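Local coordinates for SnoaL-like domain-containing protein (Xanthomonas campestris pv. campestris, PDB 3G8Z) that is of unknown function but adopts the cystatin-like fold of SnoaL-related proteins, a family that includes polyketide cyclases, at residues V99-E104 against D120-E125; I50-G55 against E131-S136. All coordinates share one frame; numbering follows the deposited sequence.

Contact 1: residues V99-E104 against D120-E125; sequences VAITLE and DLLRIE
Ile101 and Asp120 face each other as an antiparallel hydrogen-bonded pair, Ile101 N reaching Asp120 O at 2.8 Å and Asp120 N returning to Ile101 O at 2.9 Å. Val99 and Leu122 form the next such pair, with Leu122 N to Val99 O almost straight at the hydrogen (173°). Ala100 and Leu121 make the non-hydrogen-bonded pair between them. The side chain of Ile101 starts at CB, 3.9 Å from Asp120 O. CG1, anti to its own carbonyl carbon (chi1 -47°), stays near that same oxygen, and CD1 reaches across to Leu122, meeting CD1 of that residue at 3.7 Å. On the same face Val99 CG2 meets Ile124 CD1 at 4.0 Å, and Leu103 CD2 comes crosswise to Asp120 OD1 at 3.6 Å, a methyl set against a carboxylate whose OD2 is hydrogen-bonded to a glycerol, probably from the crystallisation liquor. On the other face Ala100 CB rests against both methyls of Leu121, 3.8 Å from CD2. The contact is a buried part of the hairpin of strands 98-109 and 112-125: helix 22-35 packs on Val99, Leu122 and Ile124, whereas Phe135 of the second subunit packs on Ala100 and Leu121. Strands 85-95 and 128-136 flank the pair in the sheet.

Contact 2: residues I50-G55 against E131-S136; sequences IWHQPG and EVRLFS
His52 CG turns beside its backbone N (chi1 -49°), while the Glu131 chain runs extended from a CG anti to the backbone N (chi1 -167°), which brings the imidazole to the carboxylate. His52 NE2 donates to Glu131 OE2 at 2.7 Å; the oxygen lies in the ring plane and accepts through its anti lone pair. Arg133, bent at chi3, lays its guanidinium flat over one face of the same ring, the centres 3.8 Å apart and the planes 10° from parallel. Edge and face of the imidazole are thus both gripped, and ND1 is hydrogen-bonded to Thr62 OG1. The other side of the sheet is largely apolar: Val132 CG1 sits over the six-membered ring of Trp51, 3.8 Å from its centroid, a CH-pi contact, and Leu134 CD1 approaches Trp51 CZ2 at 3.9 Å. A bond of 3.0 Å from Trp51 NE1 to Gln53 OE1 helps to hold the indole's rotation, and Leu134 CD1 also touches that amide oxygen. Beyond the end of strand 49-53, the Pro54 ring rests on the backbone of Leu134, CG 3.3 Å from Leu134 O. Parallel backbone bonds, including His52 N to Val132 O at 2.7 Å, join strands 49-53 and 128-136. Strand 61-64 borders the first and strand 112-125 the second, while helix 66-79 packs against Trp51 and Gln53.

In the fold
Both contacts belong to one mixed sheet, in which strands 112-125 and 128-136 are neighbours. Leu121 N probably bonds to Arg133 O, Arg123 makes a salt bridge to Glu131 OE1, and Leu122 packs on Val132. The touching residues of contact 1 are all buried, and its strands run antiparallel, joining consecutive strands by backbone hydrogen bonds, with mostly aliphatic side chains on both faces and Asp120 a polar exception. Contact 2 is parallel, brings together segments far apart in the chain and is only partly buried, pairing an aromatic, apolar face with a polar one of His52, Glu131 and Arg133. The salt bridge gives Glu131 a second partner. Both contacts also touch the second subunit, consistent with the sheet contributing to the dimer interface.

Contact 1: residues V99-E104 against D120-E125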
loop_
_atom_site.group_PDB
_atom_site.type_symbol
_atom_site.label_atom_id
_atom_site.label_comp_id
_atom_site.label_asym_id
_atom_site.label_seq_id
_atom_site.Cartn_x
_atom_site.Cartn_y
_atom_site.Cartn_z
ATOM N N VAL A 99 4.537 -6.552 -0.910
ATOM C CA VAL A 99 5.390 -5.636 -0.213
ATOM C C VAL A 99 4.888 -4.239 -0.545
ATOM O O VAL A 99 4.711 -3.920 -1.714
ATOM C CB VAL A 99 6.846 -5.801 -0.658
ATOM C CG1 VAL A 99 7.714 -4.652 -0.071
ATOM C CG2 VAL A 99 7.380 -7.188 -0.247
ATOM N N ALA A 100 4.630 -3.422 0.472
ATOM C CA ALA A 100 4.376 -1.990 0.257
ATOM C C ALA A 100 5.632 -1.212 0.530
ATOM O O ALA A 100 6.327 -1.433 1.542
ATOM C CB ALA A 100 3.250 -1.465 1.125
ATOM N N ILE A 101 5.949 -0.329 -0.410
ATOM C CA ILE A 101 7.070 0.564 -0.257
ATOM C C ILE A 101 6.531 1.971 -0.257
ATOM O O ILE A 101 5.964 2.408 -1.250
ATOM C CB ILE A 101 8.093 0.423 -1.397
ATOM C CG1 ILE A 101 8.396 -1.066 -1.634
ATOM C CG2 ILE A 101 9.365 1.242 -1.046
ATOM C CD1 ILE A 101 8.543 -1.477 -3.076
ATOM N N THR A 102 6.727 2.680 0.855
ATOM C CA THR A 102 6.373 4.066 0.966
ATOM C C THR A 102 7.560 4.856 0.456
ATOM O O THR A 102 8.713 4.508 0.732
ATOM C CB THR A 102 6.041 4.481 2.430
ATOM O OG1 THR A 102 7.063 3.991 3.301
ATOM C CG2 THR A 102 4.709 3.881 2.849
ATOM N N LEU A 103 7.275 5.917 -0.280
ATOM C CA LEU A 103 8.313 6.608 -0.992
ATOM C C LEU A 103 7.911 8.002 -1.396
ATOM O O LEU A 103 6.777 8.458 -1.158
ATOM C CB LEU A 103 8.758 5.775 -2.203
ATOM C CG LEU A 103 7.677 5.257 -3.129
ATOM C CD1 LEU A 103 7.165 6.423 -3.982
ATOM C CD2 LEU A 103 8.187 4.066 -3.981
ATOM N N GLU A 104 8.889 8.704 -1.942
ATOM C CA GLU A 104 8.683 9.995 -2.552
ATOM C C GLU A 104 9.115 9.907 -3.997
ATOM O O GLU A 104 10.157 9.318 -4.317
ATOM C CB GLU A 104 9.522 11.066 -1.856
ATOM C CG GLU A 104 9.259 12.463 -2.385
ATOM C CD GLU A 104 10.320 13.460 -1.993
ATOM O OE1 GLU A 104 11.518 13.257 -2.352
ATOM O OE2 GLU A 104 9.939 14.461 -1.342
ATOM N N ASP A 120 4.378 2.099 -3.644
ATOM C CA ASP A 120 4.416 1.023 -4.626
ATOM C C ASP A 120 4.027 -0.241 -3.936
ATOM O O ASP A 120 4.583 -0.558 -2.886
ATOM C CB ASP A 120 5.798 0.832 -5.211
ATOM C CG ASP A 120 6.167 1.886 -6.189
ATOM O OD1 ASP A 120 5.533 2.981 -6.164
ATOM O OD2 ASP A 120 7.118 1.629 -6.976
ATOM N N LEU A 121 3.057 -0.951 -4.502
ATOM C CA LEU A 121 2.685 -2.266 -4.007
ATOM C C LEU A 121 3.183 -3.315 -4.995
ATOM O O LEU A 121 2.834 -3.269 -6.169
ATOM C CB LEU A 121 1.166 -2.399 -3.812
ATOM C CG LEU A 121 0.596 -2.184 -2.392
ATOM C CD1 LEU A 121 1.046 -3.284 -1.452
ATOM C CD2 LEU A 121 1.019 -0.837 -1.846
ATOM N N LEU A 122 4.006 -4.246 -4.515
ATOM C CA LEU A 122 4.552 -5.310 -5.354
ATOM C C LEU A 122 4.076 -6.642 -4.838
ATOM O O LEU A 122 4.118 -6.882 -3.619
ATOM C CB LEU A 122 6.091 -5.328 -5.321
ATOM C CG LEU A 122 6.828 -4.009 -5.577
ATOM C CD1 LEU A 122 8.344 -4.222 -5.482
ATOM C CD2 LEU A 122 6.448 -3.409 -6.901
ATOM N N ARG A 123 3.647 -7.507 -5.744
ATOM C CA ARG A 123 3.368 -8.887 -5.403
ATOM C C ARG A 123 4.513 -9.721 -5.941
ATOM O O ARG A 123 4.865 -9.597 -7.093
ATOM C CB ARG A 123 2.056 -9.374 -6.005
ATOM C CG ARG A 123 1.684 -10.751 -5.484
ATOM C CD ARG A 123 0.217 -11.124 -5.715
ATOM N NE ARG A 123 -0.214 -10.981 -7.088
ATOM C CZ ARG A 123 -0.182 -11.947 -8.014
ATOM N NH1 ARG A 123 0.292 -13.157 -7.748
ATOM N NH2 ARG A 123 -0.621 -11.697 -9.235
ATOM N N ILE A 124 5.121 -10.527 -5.084
ATOM C CA ILE A 124 6.358 -11.218 -5.426
ATOM C C ILE A 124 6.155 -12.695 -5.220
ATOM O O ILE A 124 5.635 -13.113 -4.201
ATOM C CB ILE A 124 7.518 -10.705 -4.574
ATOM C CG1 ILE A 124 7.805 -9.249 -4.971
ATOM C CG2 ILE A 124 8.747 -11.621 -4.697
ATOM C CD1 ILE A 124 8.479 -8.412 -3.875
ATOM N N GLU A 125 6.546 -13.468 -6.222
ATOM C CA GLU A 125 6.365 -14.914 -6.241
ATOM C C GLU A 125 7.571 -15.534 -6.893
ATOM O O GLU A 125 7.964 -15.108 -7.964
ATOM C CB GLU A 125 5.177 -15.301 -7.116
ATOM C CG GLU A 125 3.819 -15.271 -6.472
ATOM C CD GLU A 125 2.783 -16.001 -7.341
ATOM O OE1 GLU A 125 3.180 -16.906 -8.114
ATOM O OE2 GLU A 125 1.579 -15.667 -7.259
#

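Contact 2: residues I50-G55 against E131-S136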
loop_
_atom_site.group_PDB
_atom_site.type_symbol
_atom_site.label_atom_id
_atom_site.label_comp_id
_atom_site.label_asym_id
_atom_site.label_seq_id
_atom_site.Cartn_x
_atom_site.Cartn_y
_atom_site.Cartn_z
ATOM N N ILE A 50 1.709 -8.023 -14.225
ATOM C CA ILE A 50 0.505 -7.202 -14.318
ATOM C C ILE A 50 0.794 -5.874 -13.640
ATOM O O ILE A 50 1.105 -5.829 -12.467
ATOM C CB ILE A 50 -0.692 -7.849 -13.603
ATOM C CG1 ILE A 50 -0.992 -9.236 -14.183
ATOM C CG2 ILE A 50 -1.914 -6.943 -13.719
ATOM C CD1 ILE A 50 -1.899 -10.092 -13.283
ATOM N N TRP A 51 0.716 -4.791 -14.397
ATOM C CA TRP A 51 1.154 -3.483 -13.909
ATOM C C TRP A 51 -0.015 -2.491 -13.895
ATOM O O TRP A 51 -0.550 -2.150 -14.958
ATOM C CB TRP A 51 2.256 -2.989 -14.839
ATOM C CG TRP A 51 2.885 -1.722 -14.445
ATOM C CD1 TRP A 51 2.334 -0.478 -14.518
ATOM C CD2 TRP A 51 4.203 -1.551 -13.927
ATOM N NE1 TRP A 51 3.228 0.466 -14.064
ATOM C CE2 TRP A 51 4.386 -0.170 -13.698
ATOM C CE3 TRP A 51 5.252 -2.426 -13.648
ATOM C CZ2 TRP A 51 5.586 0.351 -13.212
ATOM C CZ3 TRP A 51 6.441 -1.898 -13.166
ATOM C CH2 TRP A 51 6.594 -0.533 -12.948
ATOM N N HIS A 52 -0.436 -2.061 -12.705
ATOM C CA HIS A 52 -1.575 -1.134 -12.573
ATOM C C HIS A 52 -1.090 0.303 -12.338
ATOM O O HIS A 52 -0.552 0.626 -11.275
ATOM C CB HIS A 52 -2.502 -1.520 -11.416
ATOM C CG HIS A 52 -2.910 -2.961 -11.395
ATOM N ND1 HIS A 52 -3.927 -3.456 -12.179
ATOM C CD2 HIS A 52 -2.489 -3.993 -10.631
ATOM C CE1 HIS A 52 -4.087 -4.746 -11.928
ATOM N NE2 HIS A 52 -3.245 -5.090 -10.966
ATOM N N GLN A 53 -1.277 1.157 -13.328
ATOM C CA GLN A 53 -0.848 2.536 -13.239
ATOM C C GLN A 53 -2.089 3.398 -13.073
ATOM O O GLN A 53 -2.976 3.400 -13.944
ATOM C CB GLN A 53 -0.093 2.904 -14.517
ATOM C CG GLN A 53 0.553 4.291 -14.513
ATOM C CD GLN A 53 1.926 4.342 -13.854
ATOM O OE1 GLN A 53 2.746 3.434 -14.011
ATOM N NE2 GLN A 53 2.181 5.412 -13.117
ATOM N N PRO A 54 -2.172 4.132 -11.960
ATOM C CA PRO A 54 -3.343 4.911 -11.636
ATOM C C PRO A 54 -3.492 6.161 -12.481
ATOM O O PRO A 54 -2.586 6.543 -13.220
ATOM C CB PRO A 54 -3.095 5.298 -10.179
ATOM C CG PRO A 54 -1.652 5.366 -10.067
ATOM C CD PRO A 54 -1.124 4.282 -10.941
ATOM N N GLY A 55 -4.668 6.756 -12.413
ATOM C CA GLY A 55 -4.848 8.099 -12.899
ATOM C C GLY A 55 -5.499 8.198 -14.255
ATOM O O GLY A 55 -6.184 7.293 -14.720
ATOM N N GLU A 131 3.203 -8.653 -9.942
ATOM C CA GLU A 131 2.176 -7.641 -10.023
ATOM C C GLU A 131 2.645 -6.366 -9.373
ATOM O O GLU A 131 3.318 -6.396 -8.347
ATOM C CB GLU A 131 0.891 -8.135 -9.365
ATOM C CG GLU A 131 -0.324 -7.281 -9.677
ATOM C CD GLU A 131 -1.649 -7.890 -9.229
ATOM O OE1 GLU A 131 -1.668 -8.971 -8.582
ATOM O OE2 GLU A 131 -2.692 -7.250 -9.510
ATOM N N VAL A 132 2.263 -5.242 -9.966
ATOM C CA VAL A 132 2.657 -3.928 -9.486
ATOM C C VAL A 132 1.400 -3.057 -9.441
ATOM O O VAL A 132 0.631 -3.032 -10.419
ATOM C CB VAL A 132 3.707 -3.298 -10.426
ATOM C CG1 VAL A 132 3.984 -1.846 -10.055
ATOM C CG2 VAL A 132 5.033 -4.132 -10.421
ATOM N N ARG A 133 1.168 -2.397 -8.310
ATOM C CA ARG A 133 0.122 -1.379 -8.227
ATOM C C ARG A 133 0.669 -0.139 -7.587
ATOM O O ARG A 133 1.169 -0.189 -6.486
ATOM C CB ARG A 133 -1.113 -1.844 -7.445
ATOM C CG ARG A 133 -2.243 -0.806 -7.527
ATOM C CD ARG A 133 -3.444 -1.213 -6.748
ATOM N NE ARG A 133 -4.035 -2.444 -7.236
ATOM C CZ ARG A 133 -4.852 -2.517 -8.267
ATOM N NH1 ARG A 133 -5.160 -1.423 -8.946
ATOM N NH2 ARG A 133 -5.352 -3.704 -8.622
ATOM N N LEU A 134 0.574 0.973 -8.305
ATOM C CA LEU A 134 1.162 2.221 -7.880
ATOM C C LEU A 134 0.086 3.145 -7.307
ATOM O O LEU A 134 -1.058 3.145 -7.762
ATOM C CB LEU A 134 1.863 2.890 -9.070
ATOM C CG LEU A 134 2.962 2.043 -9.765
ATOM C CD1 LEU A 134 3.764 2.822 -10.780
ATOM C CD2 LEU A 134 3.860 1.437 -8.757
ATOM N N PHE A 135 0.490 3.938 -6.320
ATOM C CA PHE A 135 -0.370 4.877 -5.660
ATOM C C PHE A 135 0.372 6.214 -5.566
ATOM O O PHE A 135 1.567 6.247 -5.254
ATOM C CB PHE A 135 -0.686 4.411 -4.237
ATOM C CG PHE A 135 -1.508 3.186 -4.173
ATOM C CD1 PHE A 135 -0.911 1.937 -4.261
ATOM C CD2 PHE A 135 -2.871 3.267 -3.966
ATOM C CE1 PHE A 135 -1.679 0.791 -4.181
ATOM C CE2 PHE A 135 -3.626 2.147 -3.884
ATOM C CZ PHE A 135 -3.033 0.893 -3.995
ATOM N N SER A 136 -0.350 7.299 -5.805
ATOM C CA SER A 136 0.234 8.640 -5.722
ATOM C C SER A 136 -0.571 9.547 -4.835
ATOM O O SER A 136 -1.812 9.520 -4.848
ATOM C CB SER A 136 0.270 9.275 -7.106
ATOM O OG SER A 136 1.099 8.551 -7.975
#